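Local structure of TRAP dicarboxylate transporter, DctP subunit (Sulfurospirillum deleyianum, 4OVS) at residues F94-F104 with V124-K135. The protein probably captures succinate, and perhaps related dicarboxylates, in the periplasm for uptake by a TRAP transporter. Sequence-based numbering, arbitrary orientation.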
loop_
_atom_site.group_PDB
_atom_site.type_symbol
_atom_site.label_atom_id
_atom_site.label_comp_id
_atom_site.label_asym_id
_atom_site.label_seq_id
_atom_site.Cartn_x
_atom_site.Cartn_y
_atom_site.Cartn_z
ATOM N N PHE A 94 9.041 2.237 2.609
ATOM C CA PHE A 94 9.888 2.798 3.666
ATOM C C PHE A 94 10.968 1.844 4.174
ATOM O O PHE A 94 11.825 2.221 4.984
ATOM C CB PHE A 94 9.027 3.178 4.884
ATOM C CG PHE A 94 8.098 4.359 4.652
ATOM C CD1 PHE A 94 8.528 5.660 4.881
ATOM C CD2 PHE A 94 6.794 4.162 4.225
ATOM C CE1 PHE A 94 7.696 6.731 4.693
ATOM C CE2 PHE A 94 5.939 5.247 4.027
ATOM C CZ PHE A 94 6.384 6.520 4.256
ATOM N N THR A 95 10.926 0.599 3.733
ATOM C CA THR A 95 11.705 -0.426 4.422
ATOM C C THR A 95 13.223 -0.327 4.247
ATOM O O THR A 95 13.952 -0.927 5.016
ATOM C CB THR A 95 11.188 -1.855 4.104
ATOM O OG1 THR A 95 11.402 -2.187 2.720
ATOM C CG2 THR A 95 9.678 -1.963 4.460
ATOM N N SER A 96 13.704 0.437 3.271
ATOM C CA SER A 96 15.137 0.676 3.199
ATOM C C SER A 96 15.598 1.758 4.197
ATOM O O SER A 96 16.686 1.658 4.709
ATOM C CB SER A 96 15.596 1.019 1.781
ATOM O OG SER A 96 15.087 2.266 1.334
ATOM N N LEU A 97 14.773 2.777 4.456
ATOM C CA LEU A 97 15.053 3.830 5.437
ATOM C C LEU A 97 14.779 3.355 6.847
ATOM O O LEU A 97 15.507 3.692 7.789
ATOM C CB LEU A 97 14.134 5.036 5.174
ATOM C CG LEU A 97 14.253 5.524 3.737
ATOM C CD1 LEU A 97 13.318 6.684 3.453
ATOM C CD2 LEU A 97 15.683 5.898 3.435
ATOM N N VAL A 98 13.675 2.621 6.995
ATOM C CA VAL A 98 13.246 2.099 8.294
ATOM C C VAL A 98 12.901 0.626 8.207
ATOM O O VAL A 98 11.727 0.264 7.995
ATOM C CB VAL A 98 12.011 2.817 8.830
ATOM C CG1 VAL A 98 11.585 2.203 10.163
ATOM C CG2 VAL A 98 12.276 4.314 8.984
ATOM N N PRO A 99 13.917 -0.234 8.353
ATOM C CA PRO A 99 13.747 -1.684 8.262
ATOM C C PRO A 99 12.555 -2.210 9.031
ATOM O O PRO A 99 11.866 -3.125 8.544
ATOM C CB PRO A 99 15.048 -2.221 8.837
ATOM C CG PRO A 99 16.064 -1.182 8.484
ATOM C CD PRO A 99 15.335 0.148 8.431
ATOM N N GLU A 100 12.273 -1.623 10.188
ATOM C CA GLU A 100 11.219 -2.137 11.062
ATOM C C GLU A 100 9.824 -2.019 10.443
ATOM O O GLU A 100 8.899 -2.720 10.850
ATOM C CB GLU A 100 11.242 -1.438 12.443
ATOM C CG GLU A 100 12.500 -1.683 13.254
ATOM C CD GLU A 100 13.604 -0.689 12.937
ATOM O OE1 GLU A 100 14.465 -0.416 13.809
ATOM O OE2 GLU A 100 13.616 -0.181 11.801
HETATM N N MSE A 101 9.664 -1.121 9.482
HETATM C CA MSE A 101 8.363 -0.974 8.842
HETATM C C MSE A 101 7.976 -2.289 8.158
HETATM O O MSE A 101 6.815 -2.498 7.807
HETATM C CB MSE A 101 8.380 0.153 7.830
HETATM C CG MSE A 101 6.995 0.555 7.342
HETATM SE SE MSE A 101 5.980 1.595 8.639
HETATM C CE MSE A 101 7.104 3.165 8.581
ATOM N N GLN A 102 8.939 -3.192 7.977
ATOM C CA GLN A 102 8.615 -4.502 7.399
ATOM C C GLN A 102 7.675 -5.303 8.282
ATOM O O GLN A 102 7.091 -6.300 7.843
ATOM C CB GLN A 102 9.875 -5.311 7.121
ATOM C CG GLN A 102 10.647 -4.785 5.983
ATOM C CD GLN A 102 11.893 -5.584 5.744
ATOM O OE1 GLN A 102 11.984 -6.342 4.774
ATOM N NE2 GLN A 102 12.877 -5.422 6.629
ATOM N N LEU A 103 7.534 -4.893 9.534
ATOM C CA LEU A 103 6.559 -5.509 10.420
ATOM C C LEU A 103 5.162 -5.640 9.759
ATOM O O LEU A 103 4.552 -6.679 9.809
ATOM C CB LEU A 103 6.449 -4.689 11.697
ATOM C CG LEU A 103 5.343 -4.999 12.694
ATOM C CD1 LEU A 103 5.550 -6.324 13.405
ATOM C CD2 LEU A 103 5.347 -3.865 13.672
ATOM N N PHE A 104 4.693 -4.581 9.135
ATOM C CA PHE A 104 3.349 -4.530 8.578
ATOM C C PHE A 104 3.199 -5.331 7.241
ATOM O O PHE A 104 2.093 -5.549 6.757
ATOM C CB PHE A 104 2.973 -3.075 8.323
ATOM C CG PHE A 104 2.971 -2.198 9.550
ATOM C CD1 PHE A 104 2.835 -2.731 10.821
ATOM C CD2 PHE A 104 3.072 -0.816 9.423
ATOM C CE1 PHE A 104 2.804 -1.918 11.945
ATOM C CE2 PHE A 104 3.050 0.014 10.561
ATOM C CZ PHE A 104 2.906 -0.537 11.807
ATOM N N VAL A 124 2.362 0.768 18.678
ATOM C CA VAL A 124 3.267 0.335 17.607
ATOM C C VAL A 124 3.227 1.301 16.438
ATOM O O VAL A 124 4.272 1.720 15.928
ATOM C CB VAL A 124 2.942 -1.087 17.149
ATOM C CG1 VAL A 124 3.662 -1.429 15.883
ATOM C CG2 VAL A 124 3.307 -2.076 18.240
ATOM N N GLY A 125 2.025 1.666 16.010
ATOM C CA GLY A 125 1.900 2.695 14.999
ATOM C C GLY A 125 2.773 3.897 15.316
ATOM O O GLY A 125 3.441 4.427 14.438
ATOM N N GLN A 126 2.776 4.340 16.574
ATOM C CA GLN A 126 3.510 5.567 16.922
ATOM C C GLN A 126 5.017 5.348 16.895
ATOM O O GLN A 126 5.763 6.219 16.469
ATOM C CB GLN A 126 3.089 6.096 18.290
ATOM C CG GLN A 126 3.703 7.441 18.628
ATOM C CD GLN A 126 3.211 8.540 17.713
ATOM O OE1 GLN A 126 2.011 8.795 17.606
ATOM N NE2 GLN A 126 4.137 9.170 17.008
ATOM N N ILE A 127 5.455 4.172 17.330
ATOM C CA ILE A 127 6.873 3.840 17.308
ATOM C C ILE A 127 7.407 3.915 15.886
ATOM O O ILE A 127 8.488 4.446 15.659
ATOM C CB ILE A 127 7.121 2.451 17.858
ATOM C CG1 ILE A 127 7.160 2.488 19.384
ATOM C CG2 ILE A 127 8.449 1.901 17.333
ATOM C CD1 ILE A 127 6.885 1.124 20.036
ATOM N N LEU A 128 6.661 3.384 14.914
ATOM C CA LEU A 128 7.141 3.416 13.517
ATOM C C LEU A 128 7.053 4.822 12.895
ATOM O O LEU A 128 7.933 5.218 12.156
ATOM C CB LEU A 128 6.430 2.379 12.671
ATOM C CG LEU A 128 6.923 1.032 13.196
ATOM C CD1 LEU A 128 5.857 0.021 13.096
ATOM C CD2 LEU A 128 8.156 0.569 12.486
ATOM N N LYS A 129 6.017 5.586 13.207
ATOM C CA LYS A 129 5.998 6.992 12.792
ATOM C C LYS A 129 7.271 7.698 13.284
ATOM O O LYS A 129 7.909 8.461 12.569
ATOM C CB LYS A 129 4.788 7.736 13.389
ATOM C CG LYS A 129 3.438 7.373 12.838
ATOM C CD LYS A 129 2.400 8.376 13.284
ATOM C CE LYS A 129 1.037 7.966 12.831
ATOM N NZ LYS A 129 -0.032 8.967 13.173
ATOM N N ASP A 130 7.607 7.469 14.543
ATOM C CA ASP A 130 8.702 8.215 15.150
ATOM C C ASP A 130 10.016 7.920 14.429
ATOM O O ASP A 130 10.873 8.792 14.262
ATOM C CB ASP A 130 8.810 7.912 16.649
ATOM C CG ASP A 130 7.692 8.563 17.463
ATOM O OD1 ASP A 130 6.889 9.368 16.916
ATOM O OD2 ASP A 130 7.634 8.289 18.685
ATOM N N LYS A 131 10.161 6.686 13.984
ATOM C CA LYS A 131 11.354 6.275 13.240
ATOM C C LYS A 131 11.465 6.976 11.888
ATOM O O LYS A 131 12.542 7.339 11.452
ATOM C CB LYS A 131 11.348 4.757 13.048
ATOM C CG LYS A 131 11.479 4.004 14.372
ATOM C CD LYS A 131 11.655 2.501 14.178
ATOM C CE LYS A 131 11.817 1.785 15.499
ATOM N NZ LYS A 131 13.236 1.767 15.897
ATOM N N VAL A 132 10.335 7.138 11.225
ATOM C CA VAL A 132 10.283 7.806 9.933
ATOM C C VAL A 132 10.591 9.276 10.153
ATOM O O VAL A 132 11.320 9.894 9.388
ATOM C CB VAL A 132 8.881 7.641 9.312
ATOM C CG1 VAL A 132 8.725 8.478 8.030
ATOM C CG2 VAL A 132 8.621 6.155 9.050
ATOM N N SER A 133 10.037 9.831 11.217
ATOM C CA SER A 133 10.330 11.206 11.552
ATOM C C SER A 133 11.835 11.446 11.725
ATOM O O SER A 133 12.323 12.508 11.377
ATOM C CB SER A 133 9.574 11.611 12.817
ATOM O OG SER A 133 8.179 11.514 12.573
ATOM N N LYS A 134 12.569 10.472 12.250
ATOM C CA LYS A 134 14.003 10.680 12.479
ATOM C C LYS A 134 14.825 10.648 11.195
ATOM O O LYS A 134 15.902 11.218 11.157
ATOM C CB LYS A 134 14.586 9.642 13.440
ATOM C CG LYS A 134 14.058 9.717 14.844
ATOM C CD LYS A 134 14.772 8.708 15.724
ATOM C CE LYS A 134 14.760 7.309 15.103
ATOM N NZ LYS A 134 15.044 6.211 16.092
ATOM N N LYS A 135 14.333 9.959 10.161
ATOM C CA LYS A 135 15.049 9.879 8.895
ATOM C C LYS A 135 14.720 11.055 7.972
ATOM O O LYS A 135 14.952 10.983 6.774
ATOM C CB LYS A 135 14.698 8.584 8.164
ATOM C CG LYS A 135 14.845 7.323 8.992
ATOM C CD LYS A 135 16.261 7.093 9.456
ATOM C CE LYS A 135 17.204 7.035 8.279
ATOM N NZ LYS A 135 18.571 6.675 8.712
#
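Leu-128 and Val-132, one helical turn apart on helix 123-134, press into the loop 94-104 and illustrate how an irregular segment can be seated on a helix mainly by side-chain packing. Leu-128 divides its work between two branches: CD1 lies 3.3 Å from CZ of Phe-104, while CD2 sits 3.7 Å from CB of Glu-100. Beside it Val-124 CG1 approaches the edge of the Phe-104 ring and meets Leu-103 CD2 tip to tip at 3.7 Å. The selenomethionine Met-101 starts with CG anti to its backbone nitrogen (chi1 -168°), then bends twice and brings its methyl CE across Val-132 CG2; at 3.4 Å this pair is tighter than ordinary van der Waals contact. The other methyl of Val-132, CG1, touches Phe-94 CE1. Buried Val-98 links this packed face to the lysines, resting CG1 on Lys-131 CB at 3.9 Å.

Toward solvent the fit relaxes. The aliphatic part of exposed Lys-135 curls past Leu-97 O. Here Lys-131 turns at its last torsion (chi4 -87°) to bring NZ within 3.3 Å of Glu-100 OE1 in a salt bridge, the ammonium standing above the carboxylate plane (68° out of it). A glutamine in place of Glu-100 would probably leave the Lys-131 ammonium without its charged mate.

Leu-237 and Ile-239 of strand 233-241 also pack against Phe-94 and Val-132, and Phe-94 adjoins the succinate-binding Lys-93. The contact thus joins the loop following that ligand residue to a surface helix flanking the central sheet, within the alpha/beta fold of TRAP solute-binding proteins.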